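Local coordinates for protein Non-atp dependent l-selective hydantoinase (Arthrobacter aurescens, PDB 1GKR) that hydrolyses the ring of 5-substituted hydantoins as a zinc-dependent, homotetrameric cyclic amidase whose enantioselectivity depends on the substrate, at residues Asn8-Val12 against Ala47-Met53; Val240-Asp244 against Arg289-Met293; Trp298-Gly304 against Arg354-Arg359; Leu342-Thr347 against Met417-Pro423. All coordinates share one frame; numbering follows the deposited sequence.

Contact 1: Asn8-Val12 against Ala47-Met53; sequences NCRLV and AGGKFVM
Arg10 and Phe51 are paired neighbours where strand 9-13 runs parallel to the start of strand 51-62, and Arg10 works across the seam with main chain and side chain alike. Its N donates to Lys50 O, and its O takes the N-H of Val52 (Arg10 O to Val52 N 3.0 Å), the donor standing above the carbonyl plane. The Arg10 chain passes the aromatic ring with CD 3.4 Å from Phe51 CE1, guanidinium and ring planes standing 68° apart, and the bend at chi3 (-72°) turns NE toward Gly49 O. NE and NH2 share that oxygen in two weak bonds, while NH1 forms a salt bridge with Glu19. Val52 turns to the other face of the sheet, where its CG2 rests 3.7 Å from Cys9 CB; its O receives Val12 N (2.9 Å) almost head-on. At the far end Asn8 holds on by its backbone: Asn8 O accepts Gly49 N (2.7 Å) in the carbonyl plane, with Ala47 CB against the same oxygen, and Asn8 ND2 bonds to Asp46. Ala47-Lys50 form a type I' turn with Gly48 and Gly49, both of positive phi, at its centre. The seam belongs to the beta-rich part of the amidohydrolase subunit, outside the zinc site. Main-chain bonds fix the register here, and the arginine adds weak bonds to the glycine turn and a salt bridge to strand 16-25.

Contact 2: Val240-Asp244 against Arg289-Met293; sequences VSNPD and RSAEM
Met293 lies against Pro243 and Asn242 in the tight half of the contact. With CG anti to its own carbonyl carbon (chi1 -63°), the methionine runs alongside Asn242, both side chains pointing the same way, and crosses the proline ring at about a right angle. Its terminal methyl meets both: Met293 CE is 3.4 Å from Pro243 CD and 3.5 Å from Asn242 CB. Pro243 CG and CD also lie against Met293 CB. Asn242 and Ser290 are the N-caps of helices 243-254 and 291-303, two helices of the TIM barrel of the amidohydrolase family; Ser290 OG accepts Met293 N (3.2 Å), and Asn242 OD1 takes the N-H of Gly245. The polar half is buried too and held by charge. Arg289 folds back through bends at chi2 and chi3 so that Ser241 OG comes to the edge of its guanidinium, 2.8 Å from Arg289 NH1; both groups find their stronger partner in Glu217, which also receives Asn242 ND2, and Arg289 NE pairs with Glu209. A water spans the backbones, donating to Ser241 O (3.0 Å) and accepting from Arg289 N (2.8 Å). This half lies nearer the metals, the Ser241 side chain being about 7 Å from that of the zinc ligand His239. Toward solvent the packing thins: Asp244 OD2 stands 4.0 Å from Met293 CE, and its carboxylate is drawn into a salt bridge with Arg296.

Contact 3: Trp298-Gly304 against Arg354-Arg359; sequences WEQLENG and RLSLER
Trp298 and Arg354 make the stacked part of the contact. The guanidinium lies over one face of the indole with the two planes tilted by 26°, and Arg354 CZ stands 3.5 Å above the centroid of the five-membered ring, almost on its normal, as a cation-pi pair. The first torsion of Arg354 (chi1 48°) sets CG over the six-membered ring in a CH-pi contact, and bends at chi2 and chi3 carry the guanidinium on over the five-membered ring. Trp298 NE1 is bonded elsewhere, to Leu268 O.

Apolar contacts continue at the indole edge, where Leu355 CB meets it, and Leu355 CD2 lies 3.9 Å from Leu301 CD1, the two leucines crossing at a slant and both packing on Met345.

Hydrogen bonds hold the rest. Glu302, with CG anti to its backbone N (chi1 180°) and a bend at chi2, grips Ser356 with both oxygens: OE1 accepts Ser356 N (2.6 Å), and OE2 takes Ser356 OG (3.2 Å) through its syn lone pair. Ser356 is the N-cap of helix 357-372, its OG accepting Arg359 N. Arg359 NH1 returns across the gap to Glu302 O (2.6 Å), which lies in the guanidinium plane, near Gly304, whose positive phi belongs to the Schellman motif at the C-terminal end of the helix; Arg359 NH2 pairs with Glu362. A water joins Trp298 O to Arg354 O.

The carboxylate thus meets N-H and hydroxyl donors at the start of one helix, where the helix dipole would favour its negative charge, while an arginine from that helix serves a carbonyl at the C-terminal end of the other.

Contact 4: Leu342-Thr347 against Met417-Pro423; sequences LPMMLT and MPVTGAP
Helix 341-350 packs on the broken strand 418-428 of the beta-rich part of the subunit, and Thr347 is the residue that bonds the two. Its OG1, anti to the carbonyl carbon (chi1 -68°), accepts Thr420 N (2.8 Å) at the break in the strand and, weakly, Gly421 N. The same hydroxyl donates back to Pro343 O (2.8 Å), four residues earlier, which also takes Thr347 N of the helix turn, the two donors reaching it from opposite faces of the carbonyl plane. With its proton spent on the helix, the hydroxyl faces the strand as an acceptor for N-H groups of the short break between the two strand pieces. Thr420 OG1 bonds to Asn351, and a water links it to Thr347 O. Toward Ala422 and Pro423 the contact is apolar: Pro343 CB lies 3.8 Å from Val419 CG1 and a little farther from Ala422 CB, with Gly421 O beside Pro343 CA. Leu342 and Pro423 lie antiparallel alongside each other, Leu342 CD1 3.8 Å from Pro423 CD, and both touch Leu390 of strand 389-393. Leu346 CD2 settles against the backbone of Gly421 and Ala422. Toward the start of the strand Met344, bent at chi2 and chi3, crosses Met417 at about a right angle and sets its CE 3.6 Å from Met417 SD.

Overall arrangement
From the N terminus, contact 1 closes first, bringing strands 9-13 and 51-62 together across 34 intervening residues. Contact 2 follows in series, joining the starts of helices 243-254 and 291-303. Helix 291-303 then passes directly into contact 3, and Pro243 O probably bonds to Gln300 NE2 between the two. Contacts 3 and 4 cross, since 342-347 comes before 354-359 and 417-423 after it; they meet at Met345, whose methyl lies among Trp298, Leu301 and Leu355. Leu357 carries contact 3 to contact 1 by packing on Phe51. Contacts 1 and 4 reach the same beta-rich region, with centres about 17 Å apart, so the set runs from the barrel helices to the sheets beside them.

Contact 1: Asn8-Val12 against Ala47-Met53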
loop_
_atom_site.group_PDB
_atom_site.type_symbol
_atom_site.label_atom_id
_atom_site.label_comp_id
_atom_site.label_asym_id
_atom_site.label_seq_id
_atom_site.Cartn_x
_atom_site.Cartn_y
_atom_site.Cartn_z
ATOM N N ASN A 8 35.823 -34.191 -5.954
ATOM C CA ASN A 8 35.483 -34.016 -4.553
ATOM C C ASN A 8 35.081 -32.583 -4.325
ATOM O O ASN A 8 35.601 -31.903 -3.441
ATOM C CB ASN A 8 36.663 -34.383 -3.664
ATOM C CG ASN A 8 37.164 -35.773 -3.945
ATOM O OD1 ASN A 8 36.381 -36.722 -3.987
ATOM N ND2 ASN A 8 38.472 -35.908 -4.152
ATOM N N CYS A 9 34.151 -32.125 -5.149
ATOM C CA CYS A 9 33.669 -30.764 -5.042
ATOM C C CYS A 9 32.408 -30.758 -4.227
ATOM O O CYS A 9 31.616 -31.689 -4.302
ATOM C CB CYS A 9 33.297 -30.198 -6.410
ATOM S SG CYS A 9 34.580 -30.160 -7.629
ATOM N N ARG A 10 32.229 -29.711 -3.438
ATOM C CA ARG A 10 30.999 -29.539 -2.690
ATOM C C ARG A 10 30.493 -28.331 -3.477
ATOM O O ARG A 10 30.685 -27.178 -3.109
ATOM C CB ARG A 10 31.281 -29.210 -1.230
ATOM C CG ARG A 10 30.238 -29.790 -0.304
ATOM C CD ARG A 10 30.467 -29.370 1.131
ATOM N NE ARG A 10 31.632 -30.032 1.699
ATOM C CZ ARG A 10 31.642 -31.305 2.077
ATOM N NH1 ARG A 10 30.541 -32.042 1.946
ATOM N NH2 ARG A 10 32.753 -31.845 2.574
ATOM N N LEU A 11 29.905 -28.650 -4.618
ATOM C CA LEU A 11 29.396 -27.698 -5.591
ATOM C C LEU A 11 28.189 -26.890 -5.132
ATOM O O LEU A 11 27.141 -27.455 -4.822
ATOM C CB LEU A 11 29.080 -28.494 -6.851
ATOM C CG LEU A 11 28.558 -27.857 -8.120
ATOM C CD1 LEU A 11 29.327 -26.587 -8.440
ATOM C CD2 LEU A 11 28.710 -28.886 -9.236
ATOM N N VAL A 12 28.317 -25.564 -5.090
ATOM C CA VAL A 12 27.198 -24.738 -4.641
ATOM C C VAL A 12 26.499 -23.922 -5.722
ATOM O O VAL A 12 27.134 -23.345 -6.612
ATOM C CB VAL A 12 27.612 -23.810 -3.448
ATOM C CG1 VAL A 12 29.096 -23.786 -3.302
ATOM C CG2 VAL A 12 27.060 -22.415 -3.625
ATOM N N ALA A 47 39.621 -31.054 -5.163
ATOM C CA ALA A 47 39.114 -29.969 -4.329
ATOM C C ALA A 47 39.147 -30.388 -2.859
ATOM O O ALA A 47 39.015 -29.558 -1.956
ATOM C CB ALA A 47 37.692 -29.601 -4.751
ATOM N N GLY A 48 39.319 -31.688 -2.631
ATOM C CA GLY A 48 39.386 -32.207 -1.279
ATOM C C GLY A 48 38.164 -31.906 -0.443
ATOM O O GLY A 48 38.252 -31.794 0.781
ATOM N N GLY A 49 37.017 -31.765 -1.100
ATOM C CA GLY A 49 35.792 -31.490 -0.379
ATOM C C GLY A 49 35.530 -30.038 -0.030
ATOM O O GLY A 49 34.624 -29.745 0.764
ATOM N N LYS A 50 36.312 -29.117 -0.589
ATOM C CA LYS A 50 36.071 -27.705 -0.303
ATOM C C LYS A 50 34.909 -27.250 -1.172
ATOM O O LYS A 50 34.521 -27.936 -2.123
ATOM C CB LYS A 50 37.303 -26.857 -0.612
ATOM C CG LYS A 50 38.542 -27.267 0.159
ATOM C CD LYS A 50 39.585 -26.155 0.177
ATOM C CE LYS A 50 40.970 -26.709 0.439
ATOM N NZ LYS A 50 41.372 -27.590 -0.698
ATOM N N PHE A 51 34.336 -26.103 -0.843
ATOM C CA PHE A 51 33.239 -25.588 -1.639
ATOM C C PHE A 51 33.732 -25.107 -2.998
ATOM O O PHE A 51 34.775 -24.444 -3.102
ATOM C CB PHE A 51 32.563 -24.431 -0.919
ATOM C CG PHE A 51 31.811 -24.848 0.287
ATOM C CD1 PHE A 51 30.647 -25.602 0.164
ATOM C CD2 PHE A 51 32.281 -24.533 1.557
ATOM C CE1 PHE A 51 29.961 -26.040 1.292
ATOM C CE2 PHE A 51 31.608 -24.963 2.696
ATOM C CZ PHE A 51 30.442 -25.721 2.565
ATOM N N VAL A 52 32.989 -25.458 -4.041
ATOM C CA VAL A 52 33.322 -25.016 -5.380
ATOM C C VAL A 52 32.113 -24.224 -5.872
ATOM O O VAL A 52 30.984 -24.680 -5.738
ATOM C CB VAL A 52 33.589 -26.205 -6.312
ATOM C CG1 VAL A 52 33.751 -25.717 -7.749
ATOM C CG2 VAL A 52 34.851 -26.921 -5.871
ATOM N N MET A 53 32.346 -23.030 -6.413
ATOM C CA MET A 53 31.256 -22.188 -6.906
ATOM C C MET A 53 31.585 -21.646 -8.288
ATOM O O MET A 53 32.735 -21.700 -8.727
ATOM C CB MET A 53 31.007 -21.017 -5.955
ATOM C CG MET A 53 32.171 -20.060 -5.853
ATOM S SD MET A 53 31.841 -18.704 -4.720
ATOM C CE MET A 53 31.139 -17.532 -5.801
#

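Contact 2: Val240-Asp244 against Arg289-Met293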
loop_
_atom_site.group_PDB
_atom_site.type_symbol
_atom_site.label_atom_id
_atom_site.label_comp_id
_atom_site.label_asym_id
_atom_site.label_seq_id
_atom_site.Cartn_x
_atom_site.Cartn_y
_atom_site.Cartn_z
ATOM N N VAL A 240 22.588 0.684 -4.819
ATOM C CA VAL A 240 21.558 1.244 -3.952
ATOM C C VAL A 240 22.164 1.189 -2.548
ATOM O O VAL A 240 22.507 0.113 -2.050
ATOM C CB VAL A 240 20.284 0.408 -4.016
ATOM C CG1 VAL A 240 19.293 0.871 -2.953
ATOM C CG2 VAL A 240 19.684 0.544 -5.392
ATOM N N SER A 241 22.287 2.351 -1.915
ATOM C CA SER A 241 22.933 2.459 -0.610
ATOM C C SER A 241 22.100 2.303 0.644
ATOM O O SER A 241 22.673 2.128 1.719
ATOM C CB SER A 241 23.605 3.814 -0.490
ATOM O OG SER A 241 22.614 4.803 -0.237
ATOM N N ASN A 242 20.777 2.385 0.533
ATOM C CA ASN A 242 19.939 2.321 1.721
ATOM C C ASN A 242 18.751 1.367 1.654
ATOM O O ASN A 242 18.190 1.129 0.593
ATOM C CB ASN A 242 19.458 3.731 2.042
ATOM C CG ASN A 242 18.374 4.197 1.097
ATOM O OD1 ASN A 242 17.199 3.869 1.274
ATOM N ND2 ASN A 242 18.762 4.948 0.075
ATOM N N PRO A 243 18.318 0.854 2.816
ATOM C CA PRO A 243 17.204 -0.087 2.958
ATOM C C PRO A 243 15.903 0.346 2.304
ATOM O O PRO A 243 15.225 -0.462 1.656
ATOM C CB PRO A 243 17.042 -0.217 4.472
ATOM C CG PRO A 243 18.346 0.252 5.035
ATOM C CD PRO A 243 18.709 1.382 4.135
ATOM N N ASP A 244 15.540 1.611 2.485
ATOM C CA ASP A 244 14.294 2.101 1.911
ATOM C C ASP A 244 14.269 2.061 0.390
ATOM O O ASP A 244 13.222 1.816 -0.208
ATOM C CB ASP A 244 13.992 3.516 2.402
ATOM C CG ASP A 244 13.768 3.576 3.902
ATOM O OD1 ASP A 244 13.114 2.659 4.442
ATOM O OD2 ASP A 244 14.238 4.539 4.545
ATOM N N ARG A 289 25.923 4.653 3.944
ATOM C CA ARG A 289 24.958 5.102 4.929
ATOM C C ARG A 289 25.237 4.710 6.383
ATOM O O ARG A 289 26.287 4.156 6.708
ATOM C CB ARG A 289 23.573 4.634 4.505
ATOM C CG ARG A 289 22.767 5.688 3.763
ATOM C CD ARG A 289 23.321 6.130 2.419
ATOM N NE ARG A 289 23.191 7.584 2.307
ATOM C CZ ARG A 289 22.793 8.248 1.223
ATOM N NH1 ARG A 289 22.468 7.610 0.112
ATOM N NH2 ARG A 289 22.730 9.568 1.252
ATOM N N SER A 290 24.278 4.997 7.255
ATOM C CA SER A 290 24.414 4.723 8.690
ATOM C C SER A 290 24.440 3.261 9.125
ATOM O O SER A 290 23.959 2.368 8.418
ATOM C CB SER A 290 23.296 5.416 9.466
ATOM O OG SER A 290 22.152 4.586 9.520
ATOM N N ALA A 291 24.974 3.042 10.328
ATOM C CA ALA A 291 25.075 1.707 10.914
ATOM C C ALA A 291 23.700 1.065 11.044
ATOM O O ALA A 291 23.544 -0.130 10.812
ATOM C CB ALA A 291 25.743 1.786 12.280
ATOM N N GLU A 292 22.710 1.864 11.422
ATOM C CA GLU A 292 21.355 1.364 11.567
ATOM C C GLU A 292 20.838 0.844 10.246
ATOM O O GLU A 292 20.245 -0.232 10.197
ATOM C CB GLU A 292 20.432 2.460 12.042
ATOM C CG GLU A 292 20.894 3.118 13.299
ATOM C CD GLU A 292 19.997 4.279 13.665
ATOM O OE1 GLU A 292 18.768 4.049 13.837
ATOM O OE2 GLU A 292 20.517 5.419 13.772
ATOM N N MET A 293 21.054 1.605 9.172
ATOM C CA MET A 293 20.583 1.176 7.862
ATOM C C MET A 293 21.355 -0.041 7.411
ATOM O O MET A 293 20.814 -0.920 6.726
ATOM C CB MET A 293 20.722 2.298 6.845
ATOM C CG MET A 293 19.876 3.481 7.203
ATOM S SD MET A 293 19.871 4.798 6.010
ATOM C CE MET A 293 18.212 4.552 5.246
HETATM O O HOH W 1 25.448 2.164 2.850
#

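Contact 3: Trp298-Gly304 against Arg354-Arg359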
loop_
_atom_site.group_PDB
_atom_site.type_symbol
_atom_site.label_atom_id
_atom_site.label_comp_id
_atom_site.label_asym_id
_atom_site.label_seq_id
_atom_site.Cartn_x
_atom_site.Cartn_y
_atom_site.Cartn_z
ATOM N N TRP A 298 21.704 -5.857 5.421
ATOM C CA TRP A 298 22.134 -7.246 5.555
ATOM C C TRP A 298 20.972 -8.228 5.624
ATOM O O TRP A 298 21.088 -9.362 5.150
ATOM C CB TRP A 298 23.024 -7.423 6.772
ATOM C CG TRP A 298 24.466 -7.125 6.507
ATOM C CD1 TRP A 298 25.167 -6.004 6.887
ATOM C CD2 TRP A 298 25.412 -7.988 5.870
ATOM N NE1 TRP A 298 26.488 -6.127 6.535
ATOM C CE2 TRP A 298 26.670 -7.331 5.910
ATOM C CE3 TRP A 298 25.322 -9.254 5.272
ATOM C CZ2 TRP A 298 27.832 -7.900 5.375
ATOM C CZ3 TRP A 298 26.475 -9.824 4.738
ATOM C CH2 TRP A 298 27.717 -9.145 4.795
ATOM N N GLU A 299 19.861 -7.806 6.218
ATOM C CA GLU A 299 18.689 -8.669 6.295
ATOM C C GLU A 299 18.095 -8.803 4.898
ATOM O O GLU A 299 17.778 -9.893 4.432
ATOM C CB GLU A 299 17.642 -8.066 7.215
ATOM C CG GLU A 299 17.927 -8.220 8.687
ATOM C CD GLU A 299 16.890 -7.508 9.540
ATOM O OE1 GLU A 299 15.679 -7.632 9.225
ATOM O OE2 GLU A 299 17.284 -6.833 10.522
ATOM N N GLN A 300 17.956 -7.673 4.226
ATOM C CA GLN A 300 17.399 -7.670 2.890
ATOM C C GLN A 300 18.213 -8.551 1.954
ATOM O O GLN A 300 17.659 -9.215 1.076
ATOM C CB GLN A 300 17.349 -6.239 2.368
ATOM C CG GLN A 300 16.590 -5.306 3.283
ATOM C CD GLN A 300 16.469 -3.924 2.710
ATOM O OE1 GLN A 300 17.469 -3.314 2.321
ATOM N NE2 GLN A 300 15.249 -3.410 2.656
ATOM N N LEU A 301 19.527 -8.566 2.154
ATOM C CA LEU A 301 20.407 -9.359 1.309
ATOM C C LEU A 301 20.083 -10.839 1.449
ATOM O O LEU A 301 19.745 -11.506 0.476
ATOM C CB LEU A 301 21.868 -9.121 1.697
ATOM C CG LEU A 301 22.979 -9.261 0.652
ATOM C CD1 LEU A 301 24.180 -9.896 1.322
ATOM C CD2 LEU A 301 22.541 -10.089 -0.524
ATOM N N GLU A 302 20.178 -11.352 2.669
ATOM C CA GLU A 302 19.904 -12.761 2.906
ATOM C C GLU A 302 18.464 -13.119 2.577
ATOM O O GLU A 302 18.176 -14.252 2.196
ATOM C CB GLU A 302 20.217 -13.125 4.362
ATOM C CG GLU A 302 19.967 -14.592 4.763
ATOM C CD GLU A 302 20.730 -15.632 3.925
ATOM O OE1 GLU A 302 21.918 -15.415 3.595
ATOM O OE2 GLU A 302 20.135 -16.691 3.616
ATOM N N ASN A 303 17.562 -12.154 2.700
ATOM C CA ASN A 303 16.164 -12.425 2.429
ATOM C C ASN A 303 15.713 -12.315 0.978
ATOM O O ASN A 303 14.549 -12.559 0.665
ATOM C CB ASN A 303 15.293 -11.552 3.324
ATOM C CG ASN A 303 15.304 -12.025 4.766
ATOM O OD1 ASN A 303 15.137 -13.212 5.028
ATOM N ND2 ASN A 303 15.495 -11.105 5.703
ATOM N N GLY A 304 16.622 -11.946 0.087
ATOM C CA GLY A 304 16.252 -11.865 -1.311
ATOM C C GLY A 304 15.788 -10.542 -1.891
ATOM O O GLY A 304 15.370 -10.526 -3.045
ATOM N N ARG A 354 25.707 -14.409 8.611
ATOM C CA ARG A 354 24.574 -13.602 8.160
ATOM C C ARG A 354 24.263 -13.676 6.656
ATOM O O ARG A 354 23.462 -12.897 6.145
ATOM C CB ARG A 354 24.733 -12.147 8.615
ATOM C CG ARG A 354 26.070 -11.563 8.352
ATOM C CD ARG A 354 26.529 -10.778 9.556
ATOM N NE ARG A 354 25.856 -9.490 9.707
ATOM C CZ ARG A 354 26.449 -8.316 9.496
ATOM N NH1 ARG A 354 27.730 -8.270 9.115
ATOM N NH2 ARG A 354 25.770 -7.190 9.700
ATOM N N LEU A 355 24.876 -14.631 5.965
ATOM C CA LEU A 355 24.649 -14.829 4.542
ATOM C C LEU A 355 24.939 -16.276 4.189
ATOM O O LEU A 355 25.971 -16.814 4.588
ATOM C CB LEU A 355 25.554 -13.921 3.704
ATOM C CG LEU A 355 25.410 -14.051 2.176
ATOM C CD1 LEU A 355 23.987 -13.770 1.740
ATOM C CD2 LEU A 355 26.350 -13.071 1.505
ATOM N N SER A 356 24.042 -16.916 3.447
ATOM C CA SER A 356 24.277 -18.301 3.077
ATOM C C SER A 356 25.052 -18.371 1.772
ATOM O O SER A 356 24.971 -17.460 0.933
ATOM C CB SER A 356 22.960 -19.047 2.928
ATOM O OG SER A 356 22.167 -18.465 1.922
ATOM N N LEU A 357 25.830 -19.437 1.615
ATOM C CA LEU A 357 26.605 -19.618 0.401
ATOM C C LEU A 357 25.677 -19.623 -0.799
ATOM O O LEU A 357 25.997 -19.048 -1.838
ATOM C CB LEU A 357 27.380 -20.934 0.440
ATOM C CG LEU A 357 28.810 -20.858 0.969
ATOM C CD1 LEU A 357 29.373 -22.245 1.206
ATOM C CD2 LEU A 357 29.649 -20.117 -0.037
ATOM N N GLU A 358 24.523 -20.267 -0.648
ATOM C CA GLU A 358 23.566 -20.367 -1.736
ATOM C C GLU A 358 23.107 -19.012 -2.217
ATOM O O GLU A 358 23.003 -18.777 -3.417
ATOM C CB GLU A 358 22.352 -21.202 -1.320
ATOM C CG GLU A 358 22.657 -22.675 -1.059
ATOM C CD GLU A 358 22.937 -22.976 0.403
ATOM O OE1 GLU A 358 23.584 -22.145 1.079
ATOM O OE2 GLU A 358 22.514 -24.056 0.874
ATOM N N ARG A 359 22.827 -18.113 -1.283
ATOM C CA ARG A 359 22.374 -16.785 -1.662
ATOM C C ARG A 359 23.513 -15.982 -2.302
ATOM O O ARG A 359 23.305 -15.254 -3.280
ATOM C CB ARG A 359 21.830 -16.056 -0.443
ATOM C CG ARG A 359 21.513 -14.618 -0.731
ATOM C CD ARG A 359 20.060 -14.328 -0.500
ATOM N NE ARG A 359 19.208 -14.884 -1.539
ATOM C CZ ARG A 359 17.952 -15.269 -1.331
ATOM N NH1 ARG A 359 17.407 -15.167 -0.125
ATOM N NH2 ARG A 359 17.232 -15.751 -2.332
HETATM O O HOH W 2 21.357 -11.498 7.551
#

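Contact 4: Leu342-Thr347 against Met417-Pro423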
loop_
_atom_site.group_PDB
_atom_site.type_symbol
_atom_site.label_atom_id
_atom_site.label_comp_id
_atom_site.label_asym_id
_atom_site.label_seq_id
_atom_site.Cartn_x
_atom_site.Cartn_y
_atom_site.Cartn_z
ATOM N N LEU A 342 34.699 -10.604 -3.202
ATOM C CA LEU A 342 34.308 -11.935 -2.726
ATOM C C LEU A 342 34.792 -12.181 -1.304
ATOM O O LEU A 342 34.007 -12.541 -0.424
ATOM C CB LEU A 342 34.859 -13.042 -3.635
ATOM C CG LEU A 342 33.998 -14.290 -3.919
ATOM C CD1 LEU A 342 34.908 -15.438 -4.319
ATOM C CD2 LEU A 342 33.179 -14.688 -2.720
ATOM N N PRO A 343 36.096 -12.007 -1.056
ATOM C CA PRO A 343 36.551 -12.246 0.315
ATOM C C PRO A 343 35.829 -11.425 1.382
ATOM O O PRO A 343 35.627 -11.895 2.511
ATOM C CB PRO A 343 38.065 -11.974 0.249
ATOM C CG PRO A 343 38.288 -11.326 -1.090
ATOM C CD PRO A 343 37.237 -11.898 -1.978
ATOM N N MET A 344 35.414 -10.214 1.038
ATOM C CA MET A 344 34.717 -9.416 2.022
ATOM C C MET A 344 33.349 -10.029 2.318
ATOM O O MET A 344 32.950 -10.106 3.479
ATOM C CB MET A 344 34.583 -7.976 1.539
ATOM C CG MET A 344 35.018 -6.949 2.576
ATOM S SD MET A 344 36.608 -7.380 3.344
ATOM C CE MET A 344 36.386 -6.732 4.948
ATOM N N MET A 345 32.639 -10.484 1.281
ATOM C CA MET A 345 31.317 -11.101 1.462
ATOM C C MET A 345 31.446 -12.452 2.166
ATOM O O MET A 345 30.653 -12.795 3.044
ATOM C CB MET A 345 30.620 -11.309 0.115
ATOM C CG MET A 345 30.238 -10.041 -0.598
ATOM S SD MET A 345 29.500 -8.823 0.502
ATOM C CE MET A 345 27.980 -9.635 0.975
ATOM N N LEU A 346 32.448 -13.222 1.760
ATOM C CA LEU A 346 32.708 -14.521 2.355
ATOM C C LEU A 346 33.042 -14.345 3.839
ATOM O O LEU A 346 32.517 -15.048 4.696
ATOM C CB LEU A 346 33.890 -15.156 1.639
ATOM C CG LEU A 346 33.683 -16.385 0.757
ATOM C CD1 LEU A 346 32.296 -16.421 0.156
ATOM C CD2 LEU A 346 34.764 -16.368 -0.311
ATOM N N THR A 347 33.909 -13.381 4.127
ATOM C CA THR A 347 34.353 -13.105 5.484
ATOM C C THR A 347 33.304 -12.556 6.447
ATOM O O THR A 347 33.070 -13.140 7.500
ATOM C CB THR A 347 35.558 -12.131 5.463
ATOM O OG1 THR A 347 36.692 -12.798 4.901
ATOM C CG2 THR A 347 35.902 -11.653 6.856
ATOM N N MET A 417 41.780 -4.801 7.068
ATOM C CA MET A 417 40.726 -5.649 7.600
ATOM C C MET A 417 40.999 -7.130 7.434
ATOM O O MET A 417 41.663 -7.560 6.487
ATOM C CB MET A 417 39.405 -5.306 6.953
ATOM C CG MET A 417 38.749 -4.125 7.580
ATOM S SD MET A 417 37.182 -3.791 6.788
ATOM C CE MET A 417 37.259 -1.955 6.778
ATOM N N PRO A 418 40.496 -7.939 8.372
ATOM C CA PRO A 418 40.691 -9.388 8.323
ATOM C C PRO A 418 39.905 -10.077 7.219
ATOM O O PRO A 418 38.837 -9.616 6.810
ATOM C CB PRO A 418 40.258 -9.838 9.714
ATOM C CG PRO A 418 39.203 -8.869 10.053
ATOM C CD PRO A 418 39.786 -7.550 9.598
ATOM N N VAL A 419 40.460 -11.185 6.746
ATOM C CA VAL A 419 39.870 -11.995 5.692
ATOM C C VAL A 419 39.898 -13.442 6.174
ATOM O O VAL A 419 40.970 -13.984 6.438
ATOM C CB VAL A 419 40.706 -11.882 4.408
ATOM C CG1 VAL A 419 40.160 -12.810 3.342
ATOM C CG2 VAL A 419 40.718 -10.441 3.935
ATOM N N THR A 420 38.733 -14.070 6.289
ATOM C CA THR A 420 38.675 -15.453 6.753
ATOM C C THR A 420 38.227 -16.431 5.672
ATOM O O THR A 420 38.151 -17.635 5.908
ATOM C CB THR A 420 37.730 -15.598 7.964
ATOM O OG1 THR A 420 36.405 -15.181 7.596
ATOM C CG2 THR A 420 38.227 -14.760 9.130
ATOM N N GLY A 421 37.924 -15.921 4.487
ATOM C CA GLY A 421 37.502 -16.801 3.414
ATOM C C GLY A 421 37.897 -16.190 2.091
ATOM O O GLY A 421 37.863 -14.970 1.947
ATOM N N ALA A 422 38.286 -17.015 1.125
ATOM C CA ALA A 422 38.681 -16.480 -0.167
ATOM C C ALA A 422 38.877 -17.555 -1.209
ATOM O O ALA A 422 39.078 -18.724 -0.882
ATOM C CB ALA A 422 39.962 -15.687 -0.019
ATOM N N PRO A 423 38.792 -17.181 -2.488
ATOM C CA PRO A 423 38.995 -18.208 -3.510
ATOM C C PRO A 423 40.494 -18.501 -3.505
ATOM O O PRO A 423 41.289 -17.574 -3.395
ATOM C CB PRO A 423 38.540 -17.520 -4.794
ATOM C CG PRO A 423 38.836 -16.060 -4.525
ATOM C CD PRO A 423 38.446 -15.875 -3.078
HETATM O O HOH W 3 35.121 -13.798 9.672
#